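Local coordinates for protein putative alcohol dehydrogenase (Sinorhizobium meliloti, PDB 4J6F) that probably oxidises alcohols with a nicotinamide cofactor, as a member of the medium-chain dehydrogenase/reductase family, at residues K67-G72 / V115-A120; V78-G83 / V94-R99; E132-D137 / A173-T178; V277-V282 / R299-G304. One frame throughout, in Å; residues are numbered along the deposited sequence.

Overall arrangement
Contacts 1 and 3 are neighbours in one sheet of the GroES-like part of the chain: their centres lie about 10 Å apart, and the strands carrying V115-A120 and E132-D137 are joined by backbone bonds, G116 with V134 and I118 with E132. D182 also ties them, taking T69, H117 and R133. Contact 2 follows strand 63-72 in the chain, its centre about 26 Å from that of contact 1. Contact 4 belongs to the parallel, nucleotide-binding-type sheet, its centre about 32 Å from that of contact 1, yet its nearest atoms come within about 5 Å of contact 2. Contacts 2 and 4 both meet the second subunit, and glycerols sit at contact 3 and beside W97 of contact 2.

Contact 1. Residues K67-G72 / V115-A120; sequences KVTACG and VGHIVA
T69 lays its methyl CG2 against the edge of the H117 imidazole, close to the ring plane, with CG2 3.6 Å from H117 CD2. The two side chains cross at about a right angle. T69 reaches the ring because its chi1 of 49° sets CG2 beside the backbone N and anti to the carbonyl carbon. The polar ends then converge on one outside carboxylate: T69 OG1 and H117 NE2 both bond to OD2 of D182, which fixes the rotation of the imidazole. Beneath them two antiparallel strands of the GroES-like domain pair up, interrupted by a classic beta bulge in which T69 and A70 both face V115. The bond from T69 N to V115 O is almost straight (173°). A70 N reaches the same oxygen only weakly, at 3.3 Å, and V115 N returns a bond of 2.9 Å to A70 O. Beyond the bulge K67 N gives to H117 O at 2.7 Å, and H117 N gives back to K67 O. G116 faces V68 in a non-hydrogen-bonded pair. At the far end K67 CB rests on V119 CG1, 4.0 Å away.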
loop_
_atom_site.group_PDB
_atom_site.type_symbol
_atom_site.label_atom_id
_atom_site.label_comp_id
_atom_site.label_asym_id
_atom_site.label_seq_id
_atom_site.Cartn_x
_atom_site.Cartn_y
_atom_site.Cartn_z
ATOM N N LYS A 67 3.141 27.289 -30.888
ATOM C CA LYS A 67 3.638 28.524 -30.322
ATOM C C LYS A 67 3.089 28.629 -28.895
ATOM O O LYS A 67 1.876 28.816 -28.695
ATOM C CB LYS A 67 3.223 29.718 -31.180
ATOM C CG LYS A 67 3.448 31.039 -30.482
ATOM C CD LYS A 67 3.897 32.154 -31.408
ATOM C CE LYS A 67 4.477 33.286 -30.576
ATOM N NZ LYS A 67 4.163 34.577 -31.231
ATOM N N VAL A 68 3.977 28.489 -27.908
ATOM C CA VAL A 68 3.558 28.429 -26.505
ATOM C C VAL A 68 2.966 29.744 -26.049
ATOM O O VAL A 68 3.551 30.794 -26.252
ATOM C CB VAL A 68 4.711 28.084 -25.550
ATOM C CG1 VAL A 68 4.156 27.672 -24.194
ATOM C CG2 VAL A 68 5.586 26.982 -26.125
ATOM N N THR A 69 1.804 29.684 -25.424
ATOM C CA THR A 69 1.169 30.904 -24.960
ATOM C C THR A 69 1.158 30.969 -23.450
ATOM O O THR A 69 1.142 32.070 -22.884
ATOM C CB THR A 69 -0.234 31.058 -25.533
ATOM O OG1 THR A 69 -0.950 29.833 -25.334
ATOM C CG2 THR A 69 -0.152 31.379 -27.043
ATOM N N ALA A 70 1.204 29.787 -22.817
ATOM C CA ALA A 70 1.226 29.628 -21.351
ATOM C C ALA A 70 1.833 28.284 -20.953
ATOM O O ALA A 70 1.709 27.312 -21.692
ATOM C CB ALA A 70 -0.180 29.751 -20.775
ATOM N N CYS A 71 2.486 28.234 -19.791
ATOM C CA CYS A 71 3.003 26.981 -19.227
ATOM C C CYS A 71 3.001 26.995 -17.695
ATOM O O CYS A 71 3.612 27.870 -17.076
ATOM C CB CYS A 71 4.417 26.680 -19.733
ATOM S SG CYS A 71 4.951 25.002 -19.297
ATOM N N GLY A 72 2.337 26.017 -17.087
ATOM C CA GLY A 72 2.148 26.017 -15.644
ATOM C C GLY A 72 3.292 25.360 -14.912
ATOM O O GLY A 72 3.849 24.390 -15.401
ATOM N N VAL A 115 0.214 25.169 -22.920
ATOM C CA VAL A 115 -0.864 25.477 -23.848
ATOM C C VAL A 115 -0.265 26.301 -24.996
ATOM O O VAL A 115 0.617 27.135 -24.765
ATOM C CB VAL A 115 -2.017 26.250 -23.156
ATOM C CG1 VAL A 115 -3.061 26.698 -24.175
ATOM C CG2 VAL A 115 -2.676 25.400 -22.084
ATOM N N GLY A 116 -0.733 26.069 -26.223
ATOM C CA GLY A 116 -0.300 26.878 -27.367
ATOM C C GLY A 116 -1.118 26.714 -28.637
ATOM O O GLY A 116 -2.178 26.088 -28.637
ATOM N N HIS A 117 -0.597 27.273 -29.731
ATOM C CA HIS A 117 -1.246 27.246 -31.049
ATOM C C HIS A 117 -0.364 26.509 -32.061
ATOM O O HIS A 117 0.819 26.820 -32.209
ATOM C CB HIS A 117 -1.563 28.674 -31.499
ATOM C CG HIS A 117 -2.542 29.364 -30.601
ATOM N ND1 HIS A 117 -3.859 29.576 -30.954
ATOM C CD2 HIS A 117 -2.413 29.834 -29.335
ATOM C CE1 HIS A 117 -4.491 30.173 -29.956
ATOM N NE2 HIS A 117 -3.637 30.335 -28.959
ATOM N N ILE A 118 -0.926 25.503 -32.725
ATOM C CA ILE A 118 -0.171 24.739 -33.703
ATOM C C ILE A 118 0.159 25.652 -34.868
ATOM O O ILE A 118 -0.741 26.221 -35.477
ATOM C CB ILE A 118 -0.972 23.536 -34.224
ATOM C CG1 ILE A 118 -1.382 22.622 -33.058
ATOM C CG2 ILE A 118 -0.172 22.789 -35.288
ATOM C CD1 ILE A 118 -1.993 21.313 -33.487
ATOM N N VAL A 119 1.441 25.801 -35.175
ATOM C CA VAL A 119 1.863 26.685 -36.258
ATOM C C VAL A 119 2.517 25.942 -37.421
ATOM O O VAL A 119 2.610 26.474 -38.516
ATOM C CB VAL A 119 2.810 27.801 -35.760
ATOM C CG1 VAL A 119 2.074 28.765 -34.850
ATOM C CG2 VAL A 119 4.016 27.220 -35.038
ATOM N N ALA A 120 2.995 24.729 -37.172
ATOM C CA ALA A 120 3.661 23.923 -38.185
ATOM C C ALA A 120 3.316 22.472 -37.917
ATOM O O ALA A 120 3.044 22.099 -36.764
ATOM C CB ALA A 120 5.164 24.117 -38.116
#

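Contact 2. Residues V78-G83 / V94-R99; sequences VWVREG and VSTWRR
A Schellman motif closes helix 75-82, and G83, its C-prime residue, is where the loop V94-R99 joins on. With a positive phi of 72°, G83 turns the chain out of the helix and presents its carbonyl to the loop. S95 N gives G83 O a hydrogen bond of 2.8 Å. The same oxygen also takes a CA-H...O contact from V94, whose CA lies 3.2 Å away. G83 has no side chain, and a CB would point toward the loop.

One turn back in the helix, V80 spreads its two methyls over two loop residues. CG1 meets the methyl CG2 of T96 at 3.9 Å, the side chains crossing obliquely. CG2 meets W97 CD1, also at 3.9 Å, in the plane of the indole, so the valine touches the ring's edge and not its face. V80 and W97 lie side by side and point the same way. The tryptophan stands there because chi1 of 67° lodges CG between its backbone N and carbonyl carbon; R98 CB covers the centre of one indole face.

Around this the indole meets the rings of Y85, Y153 and H156 and packs on L320 of the second subunit, while a glycerol lies about 3 Å from it. R99 forms a salt bridge with D314 of that subunit. The whole is typical of a glycine-terminated helix C-cap, here with the following loop folded back onto the helix end at a subunit interface.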
loop_
_atom_site.group_PDB
_atom_site.type_symbol
_atom_site.label_atom_id
_atom_site.label_comp_id
_atom_site.label_asym_id
_atom_site.label_seq_id
_atom_site.Cartn_x
_atom_site.Cartn_y
_atom_site.Cartn_z
ATOM N N VAL A 78 11.272 21.777 -10.004
ATOM C CA VAL A 78 12.222 22.099 -8.961
ATOM C C VAL A 78 13.029 20.860 -8.613
ATOM O O VAL A 78 14.256 20.881 -8.659
ATOM C CB VAL A 78 11.488 22.639 -7.708
ATOM C CG1 VAL A 78 12.430 22.791 -6.529
ATOM C CG2 VAL A 78 10.846 23.975 -8.003
ATOM N N TRP A 79 12.342 19.774 -8.288
ATOM C CA TRP A 79 13.041 18.552 -7.907
ATOM C C TRP A 79 13.950 17.982 -8.989
ATOM O O TRP A 79 15.035 17.495 -8.673
ATOM C CB TRP A 79 12.075 17.499 -7.371
ATOM C CG TRP A 79 11.498 17.884 -6.032
ATOM C CD1 TRP A 79 12.138 18.560 -4.995
ATOM C CD2 TRP A 79 10.184 17.610 -5.569
ATOM N NE1 TRP A 79 11.277 18.724 -3.929
ATOM C CE2 TRP A 79 10.075 18.143 -4.254
ATOM C CE3 TRP A 79 9.086 16.966 -6.129
ATOM C CZ2 TRP A 79 8.904 18.044 -3.505
ATOM C CZ3 TRP A 79 7.911 16.866 -5.380
ATOM C CH2 TRP A 79 7.832 17.400 -4.080
ATOM N N VAL A 80 13.545 18.063 -10.253
ATOM C CA VAL A 80 14.430 17.620 -11.327
ATOM C C VAL A 80 15.691 18.485 -11.345
ATOM O O VAL A 80 16.792 17.970 -11.466
ATOM C CB VAL A 80 13.734 17.619 -12.700
ATOM C CG1 VAL A 80 14.739 17.517 -13.833
ATOM C CG2 VAL A 80 12.740 16.478 -12.787
ATOM N N ARG A 81 15.531 19.796 -11.192
ATOM C CA ARG A 81 16.667 20.705 -11.230
ATOM C C ARG A 81 17.601 20.423 -10.073
ATOM O O ARG A 81 18.806 20.330 -10.265
ATOM C CB ARG A 81 16.191 22.147 -11.187
ATOM C CG ARG A 81 17.271 23.199 -11.382
ATOM C CD ARG A 81 16.753 24.547 -10.910
ATOM N NE ARG A 81 16.842 24.603 -9.456
ATOM C CZ ARG A 81 15.929 25.135 -8.649
ATOM N NH1 ARG A 81 14.829 25.683 -9.135
ATOM N NH2 ARG A 81 16.125 25.118 -7.336
ATOM N N GLU A 82 17.049 20.265 -8.872
ATOM C CA GLU A 82 17.861 19.938 -7.688
ATOM C C GLU A 82 18.438 18.520 -7.715
ATOM O O GLU A 82 19.438 18.262 -7.059
ATOM C CB GLU A 82 17.066 20.148 -6.403
ATOM C CG GLU A 82 16.491 21.544 -6.303
ATOM C CD GLU A 82 15.752 21.806 -5.004
ATOM O OE1 GLU A 82 14.910 20.973 -4.617
ATOM O OE2 GLU A 82 16.010 22.858 -4.376
ATOM N N GLY A 83 17.823 17.612 -8.480
ATOM C CA GLY A 83 18.208 16.202 -8.478
ATOM C C GLY A 83 17.757 15.566 -7.173
ATOM O O GLY A 83 18.408 14.670 -6.625
ATOM N N VAL A 94 22.015 12.673 -5.427
ATOM C CA VAL A 94 21.340 13.455 -6.477
ATOM C C VAL A 94 20.947 12.577 -7.685
ATOM O O VAL A 94 21.761 11.809 -8.197
ATOM C CB VAL A 94 22.065 14.784 -6.863
ATOM C CG1 VAL A 94 23.195 15.086 -5.903
ATOM C CG2 VAL A 94 22.549 14.762 -8.300
ATOM N N SER A 95 19.693 12.696 -8.118
ATOM C CA SER A 95 19.135 11.845 -9.175
ATOM C C SER A 95 17.865 12.496 -9.717
ATOM O O SER A 95 17.130 13.096 -8.939
ATOM C CB SER A 95 18.785 10.471 -8.571
ATOM O OG SER A 95 18.659 9.455 -9.549
ATOM N N THR A 96 17.561 12.319 -10.994
ATOM C CA THR A 96 16.238 12.632 -11.521
ATOM C C THR A 96 15.285 11.541 -11.091
ATOM O O THR A 96 15.703 10.527 -10.563
ATOM C CB THR A 96 16.183 12.719 -13.052
ATOM O OG1 THR A 96 17.023 11.719 -13.624
ATOM C CG2 THR A 96 16.617 14.074 -13.517
ATOM N N TRP A 97 13.997 11.772 -11.274
ATOM C CA TRP A 97 13.005 10.817 -10.837
ATOM C C TRP A 97 13.123 9.543 -11.652
ATOM O O TRP A 97 12.787 8.449 -11.169
ATOM C CB TRP A 97 11.609 11.415 -10.951
ATOM C CG TRP A 97 11.196 11.656 -12.340
ATOM C CD1 TRP A 97 11.418 12.773 -13.061
ATOM C CD2 TRP A 97 10.488 10.748 -13.192
ATOM N NE1 TRP A 97 10.889 12.628 -14.320
ATOM C CE2 TRP A 97 10.313 11.390 -14.425
ATOM C CE3 TRP A 97 9.987 9.450 -13.030
ATOM C CZ2 TRP A 97 9.652 10.791 -15.494
ATOM C CZ3 TRP A 97 9.334 8.853 -14.094
ATOM C CH2 TRP A 97 9.167 9.528 -15.310
ATOM N N ARG A 98 13.610 9.677 -12.884
ATOM C CA ARG A 98 13.708 8.513 -13.734
ATOM C C ARG A 98 14.963 7.739 -13.386
ATOM O O ARG A 98 15.921 7.718 -14.159
ATOM C CB ARG A 98 13.642 8.880 -15.209
ATOM C CG ARG A 98 12.890 7.837 -16.004
ATOM C CD ARG A 98 12.386 8.415 -17.305
ATOM N NE ARG A 98 11.459 7.507 -17.974
ATOM C CZ ARG A 98 11.815 6.525 -18.799
ATOM N NH1 ARG A 98 10.877 5.757 -19.347
ATOM N NH2 ARG A 98 13.097 6.305 -19.079
ATOM N N ARG A 99 14.936 7.097 -12.219
ATOM C CA ARG A 99 16.116 6.434 -11.660
ATOM C C ARG A 99 16.736 5.370 -12.575
ATOM O O ARG A 99 17.938 5.162 -12.531
ATOM C CB ARG A 99 15.806 5.819 -10.297
ATOM C CG ARG A 99 15.491 6.815 -9.191
ATOM C CD ARG A 99 14.792 6.122 -8.024
ATOM N NE ARG A 99 14.802 6.877 -6.766
ATOM C CZ ARG A 99 14.332 6.406 -5.605
ATOM N NH1 ARG A 99 13.790 5.180 -5.530
ATOM N NH2 ARG A 99 14.385 7.165 -4.513
#

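Contact 3. Residues E132-D137 / A173-T178; sequences ERVMVD and AHVVAT. With GOL (glycerol), chain C.
Two torsions bring H174 and D137 to one small ligand: H174 turns its CG anti to the carbonyl carbon (chi1 -67°), and D137 holds its CG opposite the backbone N (chi1 171°). D137 CB then lies 4.1 Å from H174 CD2, and both side-chain ends grip a glycerol, probably picked up during crystallisation. H174 NE2 gives its N-H to glycerol O3 at 3.1 Å in a nearly straight bond (175°), and O3 donates a hydrogen bond to D137 OD2 at 2.7 Å. That carboxylate oxygen also bonds Y141, while F336 of helix 333-344 meets the imidazole. Putting an alanine in place of H174 would probably leave glycerol O3 without its donor and open a gap beside D137 and F336.

Behind the ring, selenomethionine M135 and H174 exchange two backbone bonds, M135 N to H174 O at 2.9 Å and H174 N to M135 O at 3.0 Å. M135 CB rests on V176 CG2, and from the opposite side of the sheet V134 CG1 packs on A173 CB at 3.8 Å. Further along, the E132 and V175 side chains cross at about a right angle, with V175 CG2 against E132 OE1, which is in a salt bridge with R129. R133 bends toward T178, but its NH2 is taken by D182 and L180. The arrangement is that of two antiparallel strands in the GroES-like domain's sheet, with H174 and D137 meeting at a glycerol site.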
loop_
_atom_site.group_PDB
_atom_site.type_symbol
_atom_site.label_atom_id
_atom_site.label_comp_id
_atom_site.label_asym_id
_atom_site.label_seq_id
_atom_site.Cartn_x
_atom_site.Cartn_y
_atom_site.Cartn_z
ATOM N N GLU A 132 -4.995 25.655 -34.451
ATOM C CA GLU A 132 -5.731 25.133 -33.309
ATOM C C GLU A 132 -5.091 25.522 -31.985
ATOM O O GLU A 132 -3.864 25.604 -31.881
ATOM C CB GLU A 132 -5.822 23.622 -33.388
ATOM C CG GLU A 132 -7.025 23.127 -34.154
ATOM C CD GLU A 132 -6.933 21.652 -34.504
ATOM O OE1 GLU A 132 -6.189 20.904 -33.828
ATOM O OE2 GLU A 132 -7.605 21.242 -35.470
ATOM N N ARG A 133 -5.937 25.761 -30.986
ATOM C CA ARG A 133 -5.503 26.038 -29.626
ATOM C C ARG A 133 -5.479 24.701 -28.887
ATOM O O ARG A 133 -6.518 24.049 -28.708
ATOM C CB ARG A 133 -6.455 27.042 -28.968
ATOM C CG ARG A 133 -5.940 27.687 -27.688
ATOM C CD ARG A 133 -6.278 26.868 -26.436
ATOM N NE ARG A 133 -7.716 26.593 -26.244
ATOM C CZ ARG A 133 -8.527 27.270 -25.428
ATOM N NH1 ARG A 133 -9.808 26.919 -25.334
ATOM N NH2 ARG A 133 -8.067 28.287 -24.699
ATOM N N VAL A 134 -4.285 24.279 -28.483
ATOM C CA VAL A 134 -4.125 22.983 -27.837
ATOM C C VAL A 134 -3.576 23.023 -26.412
ATOM O O VAL A 134 -2.728 23.851 -26.059
ATOM C CB VAL A 134 -3.279 22.004 -28.674
ATOM C CG1 VAL A 134 -3.972 21.711 -29.994
ATOM C CG2 VAL A 134 -1.864 22.530 -28.884
HETATM N N MSE A 135 -4.098 22.109 -25.604
HETATM C CA MSE A 135 -3.537 21.782 -24.316
HETATM C C MSE A 135 -2.712 20.549 -24.514
HETATM O O MSE A 135 -3.220 19.534 -24.990
HETATM C CB MSE A 135 -4.700 21.464 -23.406
HETATM C CG MSE A 135 -4.241 21.356 -21.962
HETATM SE SE MSE A 135 -5.738 20.573 -20.963
HETATM C CE MSE A 135 -4.730 19.199 -19.980
ATOM N N VAL A 136 -1.429 20.636 -24.170
ATOM C CA VAL A 136 -0.499 19.516 -24.287
ATOM C C VAL A 136 -0.698 18.483 -23.176
ATOM O O VAL A 136 -0.750 18.835 -21.994
ATOM C CB VAL A 136 0.951 20.017 -24.212
ATOM C CG1 VAL A 136 1.923 18.857 -24.072
ATOM C CG2 VAL A 136 1.284 20.848 -25.436
ATOM N N ASP A 137 -0.804 17.212 -23.552
ATOM C CA ASP A 137 -0.680 16.133 -22.580
ATOM C C ASP A 137 0.813 15.864 -22.431
ATOM O O ASP A 137 1.456 15.387 -23.359
ATOM C CB ASP A 137 -1.405 14.878 -23.060
ATOM C CG ASP A 137 -1.121 13.660 -22.190
ATOM O OD1 ASP A 137 -0.365 13.765 -21.194
ATOM O OD2 ASP A 137 -1.664 12.584 -22.508
ATOM N N ALA A 173 -1.539 16.832 -28.584
ATOM C CA ALA A 173 -2.063 18.175 -28.696
ATOM C C ALA A 173 -3.585 18.113 -28.718
ATOM O O ALA A 173 -4.180 17.757 -29.735
ATOM C CB ALA A 173 -1.518 18.849 -29.948
ATOM N N HIS A 174 -4.218 18.451 -27.602
ATOM C CA HIS A 174 -5.665 18.309 -27.506
ATOM C C HIS A 174 -6.428 19.604 -27.708
ATOM O O HIS A 174 -6.101 20.647 -27.130
ATOM C CB HIS A 174 -6.062 17.674 -26.182
ATOM C CG HIS A 174 -5.619 16.256 -26.060
ATOM N ND1 HIS A 174 -6.452 15.191 -26.334
ATOM C CD2 HIS A 174 -4.416 15.725 -25.741
ATOM C CE1 HIS A 174 -5.783 14.062 -26.175
ATOM N NE2 HIS A 174 -4.547 14.358 -25.812
ATOM N N VAL A 175 -7.451 19.531 -28.546
ATOM C CA VAL A 175 -8.344 20.646 -28.693
ATOM C C VAL A 175 -9.439 20.438 -27.661
ATOM O O VAL A 175 -10.160 19.443 -27.707
ATOM C CB VAL A 175 -8.925 20.725 -30.113
ATOM C CG1 VAL A 175 -10.019 21.788 -30.187
ATOM C CG2 VAL A 175 -7.813 21.022 -31.102
ATOM N N VAL A 176 -9.543 21.372 -26.723
ATOM C CA VAL A 176 -10.513 21.270 -25.649
ATOM C C VAL A 176 -11.728 22.182 -25.896
ATOM O O VAL A 176 -11.588 23.398 -26.051
ATOM C CB VAL A 176 -9.844 21.585 -24.298
ATOM C CG1 VAL A 176 -10.768 21.234 -23.146
ATOM C CG2 VAL A 176 -8.548 20.803 -24.167
ATOM N N ALA A 177 -12.918 21.619 -25.797
ATOM C CA ALA A 177 -14.117 22.378 -26.070
ATOM C C ALA A 177 -14.460 23.199 -24.847
ATOM O O ALA A 177 -15.293 22.822 -24.038
ATOM C CB ALA A 177 -15.257 21.441 -26.401
ATOM N N THR A 178 -13.794 24.340 -24.732
ATOM C CA THR A 178 -13.954 25.238 -23.582
ATOM C C THR A 178 -13.640 26.687 -23.914
ATOM O O THR A 178 -12.873 26.982 -24.826
ATOM C CB THR A 178 -13.132 24.783 -22.346
ATOM O OG1 THR A 178 -13.288 25.740 -21.296
ATOM C CG2 THR A 178 -11.644 24.644 -22.671
HETATM C C1 GOL C . -4.316 9.188 -26.320
HETATM O O1 GOL C . -3.179 8.582 -26.946
HETATM C C2 GOL C . -3.828 10.166 -25.260
HETATM O O2 GOL C . -4.960 10.960 -24.891
HETATM C C3 GOL C . -2.668 10.997 -25.831
HETATM O O3 GOL C . -2.413 12.198 -25.088
#

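Contact 4. Residues V277-V282 / R299-G304; sequences VVADLV and RYTTAG
R299 opens the second strand, its guanidinium laid flat over V277: CG2 of the valine sits 3.6 Å above the plane, over the centre. Bends at chi2 and chi3 fold the chain back there, and the nitrogens are satisfied elsewhere, NE by A202 O and NH2 by a salt bridge to E208. R299 O receives V278 N.

Y300 comes next on the other side of the sheet. Its CD2 packs on V278 CG1 at 3.8 Å, and its hydroxyl gives a 2.5 Å bond to D280 OD2, which accepts with its anti lone pair, carboxylate and ring planes 69° apart. D280 reaches it with CG swung trans to its own N (chi1 -174°), while its other oxygen, OD1, takes V282 N at 3.0 Å from above the carboxylate plane, closing an Asx turn, and also holds T213 and G283. Were D280 shortened to an alanine, the Y300 hydroxyl and V282 N would probably lose their acceptor and the turn would be set loose.

T301 alternates back to the V277 side: its N gives to V278 O at 2.8 Å, and its O accepts D280 N at 2.9 Å. T302 OG1 lies 3.0 Å from D280 O. At G304 the strand has ended, and L281 CA makes a CA-H...O contact to G304 O. Beyond, Y300 and T302 pack on L315 and M318 of the second subunit. Parallel neighbours joined through helix 287-293 form the beta-alpha-beta unit of a Rossmann-type sheet.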
loop_
_atom_site.group_PDB
_atom_site.type_symbol
_atom_site.label_atom_id
_atom_site.label_comp_id
_atom_site.label_asym_id
_atom_site.label_seq_id
_atom_site.Cartn_x
_atom_site.Cartn_y
_atom_site.Cartn_z
ATOM N N VAL A 277 -10.000 7.705 3.058
ATOM C CA VAL A 277 -8.811 7.857 2.243
ATOM C C VAL A 277 -8.007 9.043 2.729
ATOM O O VAL A 277 -8.569 10.088 3.067
ATOM C CB VAL A 277 -9.153 8.075 0.752
ATOM C CG1 VAL A 277 -7.888 8.394 -0.033
ATOM C CG2 VAL A 277 -9.865 6.857 0.166
ATOM N N VAL A 278 -6.692 8.870 2.764
ATOM C CA VAL A 278 -5.794 9.970 2.978
ATOM C C VAL A 278 -5.015 10.153 1.689
ATOM O O VAL A 278 -4.450 9.196 1.156
ATOM C CB VAL A 278 -4.845 9.697 4.158
ATOM C CG1 VAL A 278 -3.634 10.623 4.124
ATOM C CG2 VAL A 278 -5.584 9.842 5.474
ATOM N N ALA A 279 -5.055 11.380 1.167
ATOM C CA ALA A 279 -4.221 11.824 0.055
ATOM C C ALA A 279 -3.135 12.704 0.670
ATOM O O ALA A 279 -3.408 13.803 1.178
ATOM C CB ALA A 279 -5.050 12.603 -0.954
ATOM N N ASP A 280 -1.910 12.200 0.667
ATOM C CA ASP A 280 -0.796 12.861 1.335
ATOM C C ASP A 280 0.153 13.500 0.336
ATOM O O ASP A 280 0.644 12.831 -0.575
ATOM C CB ASP A 280 -0.038 11.845 2.173
ATOM C CG ASP A 280 1.046 12.467 3.014
ATOM O OD1 ASP A 280 1.041 13.699 3.246
ATOM O OD2 ASP A 280 1.914 11.699 3.466
ATOM N N LEU A 281 0.415 14.790 0.500
ATOM C CA LEU A 281 1.376 15.452 -0.369
ATOM C C LEU A 281 2.507 16.073 0.409
ATOM O O LEU A 281 3.385 16.727 -0.163
ATOM C CB LEU A 281 0.681 16.468 -1.248
ATOM C CG LEU A 281 -0.171 15.601 -2.166
ATOM C CD1 LEU A 281 -1.579 16.161 -2.355
ATOM C CD2 LEU A 281 0.564 15.305 -3.466
ATOM N N VAL A 282 2.456 15.895 1.722
ATOM C CA VAL A 282 3.462 16.404 2.636
ATOM C C VAL A 282 4.428 15.346 3.167
ATOM O O VAL A 282 5.629 15.532 3.120
ATOM C CB VAL A 282 2.779 17.093 3.827
ATOM C CG1 VAL A 282 3.799 17.712 4.753
ATOM C CG2 VAL A 282 1.813 18.141 3.332
ATOM N N ARG A 299 -7.396 3.522 2.967
ATOM C CA ARG A 299 -6.391 3.604 1.918
ATOM C C ARG A 299 -5.630 4.922 1.921
ATOM O O ARG A 299 -6.214 5.985 2.008
ATOM C CB ARG A 299 -7.037 3.410 0.553
ATOM C CG ARG A 299 -7.768 2.104 0.398
ATOM C CD ARG A 299 -9.226 2.266 0.731
ATOM N NE ARG A 299 -9.942 2.940 -0.336
ATOM C CZ ARG A 299 -11.173 3.409 -0.215
ATOM N NH1 ARG A 299 -11.813 3.274 0.925
ATOM N NH2 ARG A 299 -11.757 4.010 -1.226
ATOM N N TYR A 300 -4.313 4.823 1.818
ATOM C CA TYR A 300 -3.436 5.962 1.839
ATOM C C TYR A 300 -2.885 6.071 0.429
ATOM O O TYR A 300 -2.597 5.056 -0.215
ATOM C CB TYR A 300 -2.316 5.702 2.860
ATOM C CG TYR A 300 -1.157 6.668 2.788
ATOM C CD1 TYR A 300 -0.114 6.466 1.872
ATOM C CD2 TYR A 300 -1.103 7.786 3.618
ATOM C CE1 TYR A 300 0.943 7.351 1.783
ATOM C CE2 TYR A 300 -0.039 8.678 3.542
ATOM C CZ TYR A 300 0.978 8.459 2.618
ATOM O OH TYR A 300 2.039 9.334 2.526
ATOM N N THR A 301 -2.738 7.288 -0.062
ATOM C CA THR A 301 -2.168 7.473 -1.377
ATOM C C THR A 301 -1.289 8.718 -1.458
ATOM O O THR A 301 -1.580 9.721 -0.830
ATOM C CB THR A 301 -3.261 7.489 -2.448
ATOM O OG1 THR A 301 -2.649 7.485 -3.744
ATOM C CG2 THR A 301 -4.165 8.704 -2.286
ATOM N N THR A 302 -0.198 8.642 -2.216
ATOM C CA THR A 302 0.733 9.764 -2.339
ATOM C C THR A 302 1.413 9.812 -3.704
ATOM O O THR A 302 1.576 8.788 -4.364
ATOM C CB THR A 302 1.812 9.719 -1.234
ATOM O OG1 THR A 302 2.705 10.828 -1.374
ATOM C CG2 THR A 302 2.625 8.445 -1.310
ATOM N N ALA A 303 1.755 11.014 -4.146
ATOM C CA ALA A 303 2.609 11.213 -5.310
ATOM C C ALA A 303 3.708 12.252 -5.107
ATOM O O ALA A 303 4.326 12.692 -6.057
ATOM C CB ALA A 303 1.787 11.544 -6.535
ATOM N N GLY A 304 3.926 12.653 -3.869
ATOM C CA GLY A 304 4.940 13.623 -3.509
ATOM C C GLY A 304 4.885 13.835 -2.013
ATOM O O GLY A 304 3.846 13.656 -1.397
#